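Long-range contact in sensor protein (PDB 2OOL), which senses light through a bound biliverdin chromophore and, as a whole bacteriophytochrome, probably acts as a histidine kinase, this chain being its chromophore-binding domain: residues 170-184 with 195-207. Residues are numbered along the deposited sequence; the frame is centred on the assembly and turned at random.
Sequences ASEVRRITGFDRIKV and VIAEDRDSGIPSL. With LBV (3-[2-[(Z)-[3-(2-carboxyethyl)-5-[(Z)-(4-ethenyl-3-methyl-5-oxidanylidene-pyrrol-2-ylidene)methyl]-4-methyl-pyrrol-1-ium -2-ylidene]methyl]-5-[(Z)-[(3E)-3-ethylidene-4-methyl-5-oxidanylidene-pyrrolidin-2-ylidene]methyl]-4-methyl-1H-pyrrol-3- yl]propanoic acid), chain C.
Arg174 and Asp199 both hold CG anti to the backbone N (chi1 -167° and -161°). This brings the arginine chain from the helix and the carboxylate from the strand together. Arg174 then bends at chi3, and its NE meets Asp199 OD2 at 2.8 Å in a salt bridge. The carboxylate takes this N-H from above its plane. A weaker bond from NH2 of Arg174 goes to the same oxygen. The backbone of Arg200 and Asp201 covers one face of the Arg174 guanidinium.

On the other face of the sheet, Arg181 also bends at chi3 (62°). Its NH2 gives a straight bond to Pro205 O at 2.9 Å, in the guanidinium plane. Leu207 CD1 lies over the centre of one guanidinium face, 3.6 Å from Arg181 CZ. A leucine in place of Arg181 would probably leave Pro205 O and His299 ND1 without this partner, and Leu207 without the flat group it packs on. Glu198 holds the same loop, 201-207: its OE1 and OE2 use their syn lone pairs for Ser206 OG and Leu207 N. Ile204 CG1 packs on Asp180 CB at 3.9 Å.

Lys183, Val195 and Leu207 reach the biliverdin. Lys183 CE is 3.7 Å from its O_D, and Val195 CG2 is 3.8 Å from its CBD.

Paired main-chain bonds join Ile182 to Asp199. Ile196 and Ala197 form a classic bulge opposite Val184. The antiparallel hairpin 181-187/193-200 belongs to the GAF-domain sheet. Strand 291-300 flanks 181-187 on its other side, helix 162-177 packs against the Ile182 and Asp199 face, and helix 308-332 lies against that helix.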
loop_
_atom_site.group_PDB
_atom_site.type_symbol
_atom_site.label_atom_id
_atom_site.label_comp_id
_atom_site.label_asym_id
_atom_site.label_seq_id
_atom_site.Cartn_x
_atom_site.Cartn_y
_atom_site.Cartn_z
ATOM N N ALA A 170 -1.959 11.391 -10.494
ATOM C CA ALA A 170 -0.669 12.074 -10.742
ATOM C C ALA A 170 -0.074 12.609 -9.468
ATOM O O ALA A 170 1.128 12.475 -9.228
ATOM C CB ALA A 170 -0.812 13.216 -11.773
ATOM N N SER A 171 -0.919 13.242 -8.659
ATOM C CA SER A 171 -0.467 13.808 -7.395
ATOM C C SER A 171 0.003 12.747 -6.390
ATOM O O SER A 171 1.016 12.917 -5.731
ATOM C CB SER A 171 -1.567 14.716 -6.783
ATOM O OG SER A 171 -2.723 13.943 -6.513
ATOM N N GLU A 172 -0.688 11.627 -6.283
ATOM C CA GLU A 172 -0.167 10.555 -5.415
ATOM C C GLU A 172 1.148 9.970 -5.936
ATOM O O GLU A 172 2.064 9.694 -5.174
ATOM C CB GLU A 172 -1.184 9.433 -5.233
ATOM C CG GLU A 172 -0.606 8.174 -4.458
ATOM C CD GLU A 172 -0.482 8.403 -2.945
ATOM O OE1 GLU A 172 -0.910 9.454 -2.453
ATOM O OE2 GLU A 172 0.016 7.510 -2.231
ATOM N N VAL A 173 1.245 9.781 -7.237
ATOM C CA VAL A 173 2.492 9.321 -7.838
ATOM C C VAL A 173 3.631 10.304 -7.547
ATOM O O VAL A 173 4.753 9.884 -7.269
ATOM C CB VAL A 173 2.331 9.017 -9.362
ATOM C CG1 VAL A 173 3.670 8.923 -10.074
ATOM C CG2 VAL A 173 1.583 7.691 -9.588
ATOM N N ARG A 174 3.353 11.608 -7.565
ATOM C CA ARG A 174 4.392 12.577 -7.263
ATOM C C ARG A 174 4.799 12.485 -5.789
ATOM O O ARG A 174 5.982 12.537 -5.467
ATOM C CB ARG A 174 3.968 14.015 -7.597
ATOM C CG ARG A 174 5.142 14.952 -7.580
ATOM C CD ARG A 174 4.825 16.372 -8.103
ATOM N NE ARG A 174 3.896 17.145 -7.272
ATOM C CZ ARG A 174 4.233 17.895 -6.220
ATOM N NH1 ARG A 174 5.491 17.982 -5.801
ATOM N NH2 ARG A 174 3.292 18.572 -5.578
ATOM N N ARG A 175 3.806 12.326 -4.919
ATOM C CA ARG A 175 4.027 12.093 -3.487
ATOM C C ARG A 175 5.041 10.987 -3.177
ATOM O O ARG A 175 5.908 11.156 -2.324
ATOM C CB ARG A 175 2.709 11.696 -2.822
ATOM C CG ARG A 175 2.563 12.126 -1.367
ATOM C CD ARG A 175 1.122 11.905 -0.902
ATOM N NE ARG A 175 0.253 13.038 -1.239
ATOM C CZ ARG A 175 -0.808 13.031 -2.060
ATOM N NH1 ARG A 175 -1.226 11.933 -2.667
ATOM N NH2 ARG A 175 -1.497 14.168 -2.231
ATOM N N ILE A 176 4.948 9.869 -3.882
ATOM C CA ILE A 176 5.704 8.683 -3.501
ATOM C C ILE A 176 6.954 8.483 -4.335
ATOM O O ILE A 176 7.787 7.676 -3.960
ATOM C CB ILE A 176 4.812 7.420 -3.516
ATOM C CG1 ILE A 176 4.362 7.082 -4.941
ATOM C CG2 ILE A 176 3.565 7.631 -2.590
ATOM C CD1 ILE A 176 3.502 5.809 -5.037
ATOM N N THR A 177 7.094 9.210 -5.439
ATOM C CA THR A 177 8.281 9.132 -6.289
ATOM C C THR A 177 9.252 10.273 -6.024
ATOM O O THR A 177 10.448 10.144 -6.248
ATOM C CB THR A 177 7.928 9.101 -7.822
ATOM O OG1 THR A 177 7.233 10.278 -8.239
ATOM C CG2 THR A 177 7.086 7.886 -8.191
ATOM N N GLY A 178 8.728 11.410 -5.586
ATOM C CA GLY A 178 9.507 12.629 -5.491
ATOM C C GLY A 178 9.899 13.284 -6.801
ATOM O O GLY A 178 10.693 14.212 -6.805
ATOM N N PHE A 179 9.359 12.819 -7.924
ATOM C CA PHE A 179 9.770 13.354 -9.226
ATOM C C PHE A 179 9.150 14.752 -9.357
ATOM O O PHE A 179 8.079 15.034 -8.814
ATOM C CB PHE A 179 9.350 12.433 -10.387
ATOM C CG PHE A 179 10.407 11.421 -10.817
ATOM C CD1 PHE A 179 11.153 10.683 -9.886
ATOM C CD2 PHE A 179 10.623 11.186 -12.156
ATOM C CE1 PHE A 179 12.075 9.753 -10.300
ATOM C CE2 PHE A 179 11.536 10.249 -12.594
ATOM C CZ PHE A 179 12.273 9.527 -11.664
ATOM N N ASP A 180 9.851 15.632 -10.059
ATOM C CA ASP A 180 9.418 17.016 -10.304
ATOM C C ASP A 180 8.053 17.233 -10.988
ATOM O O ASP A 180 7.381 18.217 -10.734
ATOM C CB ASP A 180 10.519 17.693 -11.144
ATOM C CG ASP A 180 11.768 18.002 -10.322
ATOM O OD1 ASP A 180 11.585 18.228 -9.115
ATOM O OD2 ASP A 180 12.906 18.016 -10.843
ATOM N N ARG A 181 7.654 16.337 -11.879
ATOM C CA ARG A 181 6.484 16.544 -12.744
ATOM C C ARG A 181 5.890 15.228 -13.190
ATOM O O ARG A 181 6.574 14.407 -13.786
ATOM C CB ARG A 181 6.886 17.336 -13.994
ATOM C CG ARG A 181 5.706 17.745 -14.898
ATOM C CD ARG A 181 6.171 18.613 -16.056
ATOM N NE ARG A 181 7.102 17.928 -16.951
ATOM C CZ ARG A 181 7.951 18.545 -17.764
ATOM N NH1 ARG A 181 8.715 17.839 -18.546
ATOM N NH2 ARG A 181 8.036 19.850 -17.814
ATOM N N ILE A 182 4.625 15.012 -12.860
ATOM C CA ILE A 182 3.901 13.827 -13.264
ATOM C C ILE A 182 2.768 14.255 -14.188
ATOM O O ILE A 182 1.988 15.144 -13.845
ATOM C CB ILE A 182 3.312 13.094 -12.043
ATOM C CG1 ILE A 182 4.362 12.880 -10.938
ATOM C CG2 ILE A 182 2.621 11.784 -12.439
ATOM C CD1 ILE A 182 5.641 12.231 -11.326
ATOM N N LYS A 183 2.667 13.593 -15.350
ATOM C CA LYS A 183 1.664 13.919 -16.385
ATOM C C LYS A 183 0.835 12.694 -16.705
ATOM O O LYS A 183 1.350 11.623 -16.756
ATOM C CB LYS A 183 2.357 14.389 -17.665
ATOM C CG LYS A 183 3.120 15.762 -17.497
ATOM C CD LYS A 183 4.307 15.905 -18.467
ATOM C CE LYS A 183 5.379 14.850 -18.229
ATOM N NZ LYS A 183 6.403 15.173 -17.233
ATOM N N VAL A 184 -0.462 12.861 -16.937
ATOM C CA VAL A 184 -1.263 11.775 -17.500
ATOM C C VAL A 184 -1.514 12.157 -18.958
ATOM O O VAL A 184 -2.028 13.227 -19.255
ATOM C CB VAL A 184 -2.561 11.560 -16.747
ATOM C CG1 VAL A 184 -3.331 10.379 -17.373
ATOM C CG2 VAL A 184 -2.236 11.323 -15.301
ATOM N N VAL A 195 -1.505 15.856 -22.871
ATOM C CA VAL A 195 -1.432 15.866 -21.406
ATOM C C VAL A 195 -2.774 16.355 -20.871
ATOM O O VAL A 195 -3.138 17.517 -21.028
ATOM C CB VAL A 195 -0.288 16.778 -20.924
ATOM C CG1 VAL A 195 -0.267 16.884 -19.376
ATOM C CG2 VAL A 195 1.124 16.252 -21.486
ATOM N N ILE A 196 -3.521 15.466 -20.248
ATOM C CA ILE A 196 -4.834 15.832 -19.743
ATOM C C ILE A 196 -4.842 16.131 -18.239
ATOM O O ILE A 196 -5.817 16.696 -17.712
ATOM C CB ILE A 196 -5.878 14.771 -20.102
ATOM C CG1 ILE A 196 -5.466 13.386 -19.571
ATOM C CG2 ILE A 196 -6.013 14.703 -21.634
ATOM C CD1 ILE A 196 -6.568 12.352 -19.596
ATOM N N ALA A 197 -3.772 15.788 -17.538
ATOM C CA ALA A 197 -3.646 16.138 -16.115
ATOM C C ALA A 197 -2.169 16.200 -15.797
ATOM O O ALA A 197 -1.354 15.655 -16.539
ATOM C CB ALA A 197 -4.346 15.114 -15.204
ATOM N N GLU A 198 -1.853 16.879 -14.700
ATOM C CA GLU A 198 -0.488 17.194 -14.319
ATOM C C GLU A 198 -0.398 17.564 -12.849
ATOM O O GLU A 198 -1.211 18.291 -12.351
ATOM C CB GLU A 198 0.018 18.383 -15.115
ATOM C CG GLU A 198 1.520 18.586 -15.036
ATOM C CD GLU A 198 1.965 19.736 -15.916
ATOM O OE1 GLU A 198 1.492 20.868 -15.653
ATOM O OE2 GLU A 198 2.764 19.483 -16.877
ATOM N N ASP A 199 0.592 17.022 -12.147
ATOM C CA ASP A 199 0.964 17.589 -10.848
ATOM C C ASP A 199 2.452 17.781 -10.873
ATOM O O ASP A 199 3.197 16.870 -11.236
ATOM C CB ASP A 199 0.574 16.655 -9.716
ATOM C CG ASP A 199 0.514 17.360 -8.352
ATOM O OD1 ASP A 199 -0.123 18.427 -8.202
ATOM O OD2 ASP A 199 1.116 16.832 -7.416
ATOM N N ARG A 200 2.886 18.969 -10.482
ATOM C CA ARG A 200 4.301 19.312 -10.439
ATOM C C ARG A 200 4.673 20.184 -9.229
ATOM O O ARG A 200 3.830 20.895 -8.648
ATOM C CB ARG A 200 4.705 20.050 -11.711
ATOM C CG ARG A 200 3.952 21.283 -11.941
ATOM C CD ARG A 200 4.449 22.044 -13.154
ATOM N NE ARG A 200 4.037 23.432 -13.003
ATOM C CZ ARG A 200 2.781 23.840 -13.087
ATOM N NH1 ARG A 200 1.806 22.976 -13.366
ATOM N NH2 ARG A 200 2.501 25.103 -12.906
ATOM N N ASP A 201 5.965 20.138 -8.906
ATOM C CA ASP A 201 6.556 20.924 -7.824
ATOM C C ASP A 201 6.774 22.365 -8.307
ATOM O O ASP A 201 6.670 22.655 -9.500
ATOM C CB ASP A 201 7.866 20.229 -7.372
ATOM C CG ASP A 201 8.418 20.780 -6.039
ATOM O OD1 ASP A 201 7.706 21.586 -5.348
ATOM O OD2 ASP A 201 9.567 20.400 -5.693
ATOM N N SER A 202 7.011 23.284 -7.370
ATOM C CA SER A 202 7.249 24.694 -7.690
ATOM C C SER A 202 8.484 24.878 -8.569
ATOM O O SER A 202 9.500 24.186 -8.388
ATOM C CB SER A 202 7.466 25.476 -6.383
ATOM O OG SER A 202 8.408 24.731 -5.593
ATOM N N GLY A 203 8.402 25.826 -9.503
ATOM C CA GLY A 203 9.533 26.157 -10.383
ATOM C C GLY A 203 9.419 25.482 -11.732
ATOM O O GLY A 203 9.601 26.118 -12.780
ATOM N N ILE A 204 9.029 24.218 -11.682
ATOM C CA ILE A 204 8.931 23.336 -12.831
ATOM C C ILE A 204 7.937 23.824 -13.880
ATOM O O ILE A 204 6.806 24.105 -13.560
ATOM C CB ILE A 204 8.523 21.887 -12.361
ATOM C CG1 ILE A 204 9.418 21.427 -11.211
ATOM C CG2 ILE A 204 8.582 20.886 -13.501
ATOM C CD1 ILE A 204 10.896 21.660 -11.465
ATOM N N PRO A 205 8.354 23.870 -15.152
ATOM C CA PRO A 205 7.420 24.226 -16.212
ATOM C C PRO A 205 6.335 23.161 -16.461
ATOM O O PRO A 205 6.593 21.944 -16.331
ATOM C CB PRO A 205 8.311 24.343 -17.461
ATOM C CG PRO A 205 9.695 24.034 -17.056
ATOM C CD PRO A 205 9.696 23.536 -15.668
ATOM N N SER A 206 5.171 23.643 -16.878
ATOM C CA SER A 206 3.965 22.866 -17.154
ATOM C C SER A 206 3.856 22.496 -18.634
ATOM O O SER A 206 4.177 23.321 -19.511
ATOM C CB SER A 206 2.738 23.712 -16.810
ATOM O OG SER A 206 1.540 23.007 -17.046
ATOM N N LEU A 207 3.434 21.253 -18.902
ATOM C CA LEU A 207 3.039 20.816 -20.251
ATOM C C LEU A 207 1.539 20.480 -20.330
ATOM O O LEU A 207 1.097 19.801 -21.248
ATOM C CB LEU A 207 3.853 19.593 -20.656
ATOM C CG LEU A 207 5.370 19.769 -20.675
ATOM C CD1 LEU A 207 6.066 18.452 -20.853
ATOM C CD2 LEU A 207 5.772 20.749 -21.759
HETATM C C1A LBV C . 10.952 10.854 -30.992
HETATM C C1B LBV C . 11.142 6.793 -29.197
HETATM O O1B LBV C . 13.698 1.951 -25.745
HETATM C C1C LBV C . 9.041 7.369 -25.215
HETATM O O1C LBV C . 8.912 7.171 -20.020
HETATM C C1D LBV C . 6.938 11.483 -24.170
HETATM C C2A LBV C . 11.275 10.532 -32.431
HETATM C C2B LBV C . 11.483 5.465 -28.908
HETATM O O2B LBV C . 11.854 1.992 -24.543
HETATM C C2C LBV C . 8.473 7.266 -23.927
HETATM O O2C LBV C . 10.548 8.302 -20.989
HETATM C C2D LBV C . 6.010 12.476 -24.545
HETATM C C3A LBV C . 11.460 9.013 -32.268
HETATM C C3B LBV C . 11.042 5.174 -27.619
HETATM C C3C LBV C . 7.774 8.442 -23.709
HETATM C C3D LBV C . 5.750 13.207 -23.406
HETATM C C4A LBV C . 11.241 8.649 -30.911
HETATM C C4B LBV C . 10.375 6.338 -27.135
HETATM C C4C LBV C . 7.941 9.268 -24.833
HETATM C C4D LBV C . 6.524 12.652 -22.377
HETATM C CAA LBV C . 11.779 8.091 -33.291
HETATM C CAB LBV C . 11.244 3.837 -26.889
HETATM C CAC LBV C . 8.536 6.138 -22.871
HETATM C CAD LBV C . 4.911 14.294 -23.354
HETATM C CBA LBV C . 11.966 8.362 -34.821
HETATM C CBB LBV C . 12.367 3.900 -25.874
HETATM C CBC LBV C . 9.841 6.249 -22.021
HETATM C CBD LBV C . 4.651 15.003 -22.187
HETATM C CGB LBV C . 12.658 2.484 -25.339
HETATM C CGC LBV C . 9.770 7.337 -20.901
HETATM C CHB LBV C . 11.383 7.319 -30.474
HETATM C CHC LBV C . 9.818 6.354 -25.819
HETATM C CHD LBV C . 7.417 10.541 -25.071
HETATM C CMA LBV C . 12.592 11.230 -32.806
HETATM C CMB LBV C . 12.251 4.495 -29.834
HETATM C CMC LBV C . 6.985 8.694 -22.405
HETATM C CMD LBV C . 5.364 12.738 -25.923
HETATM N N_A LBV C . 10.948 9.753 -30.213
HETATM O O_A LBV C . 10.716 11.983 -30.571
HETATM N N_B LBV C . 10.473 7.244 -28.122
HETATM N N_C LBV C . 8.704 8.580 -25.686
HETATM N N_D LBV C . 7.222 11.640 -22.890
HETATM O O_D LBV C . 6.593 13.005 -21.187
HETATM O O HOH W 1 1.421 15.205 -4.548
HETATM O O HOH W 2 6.302 20.207 -3.401
#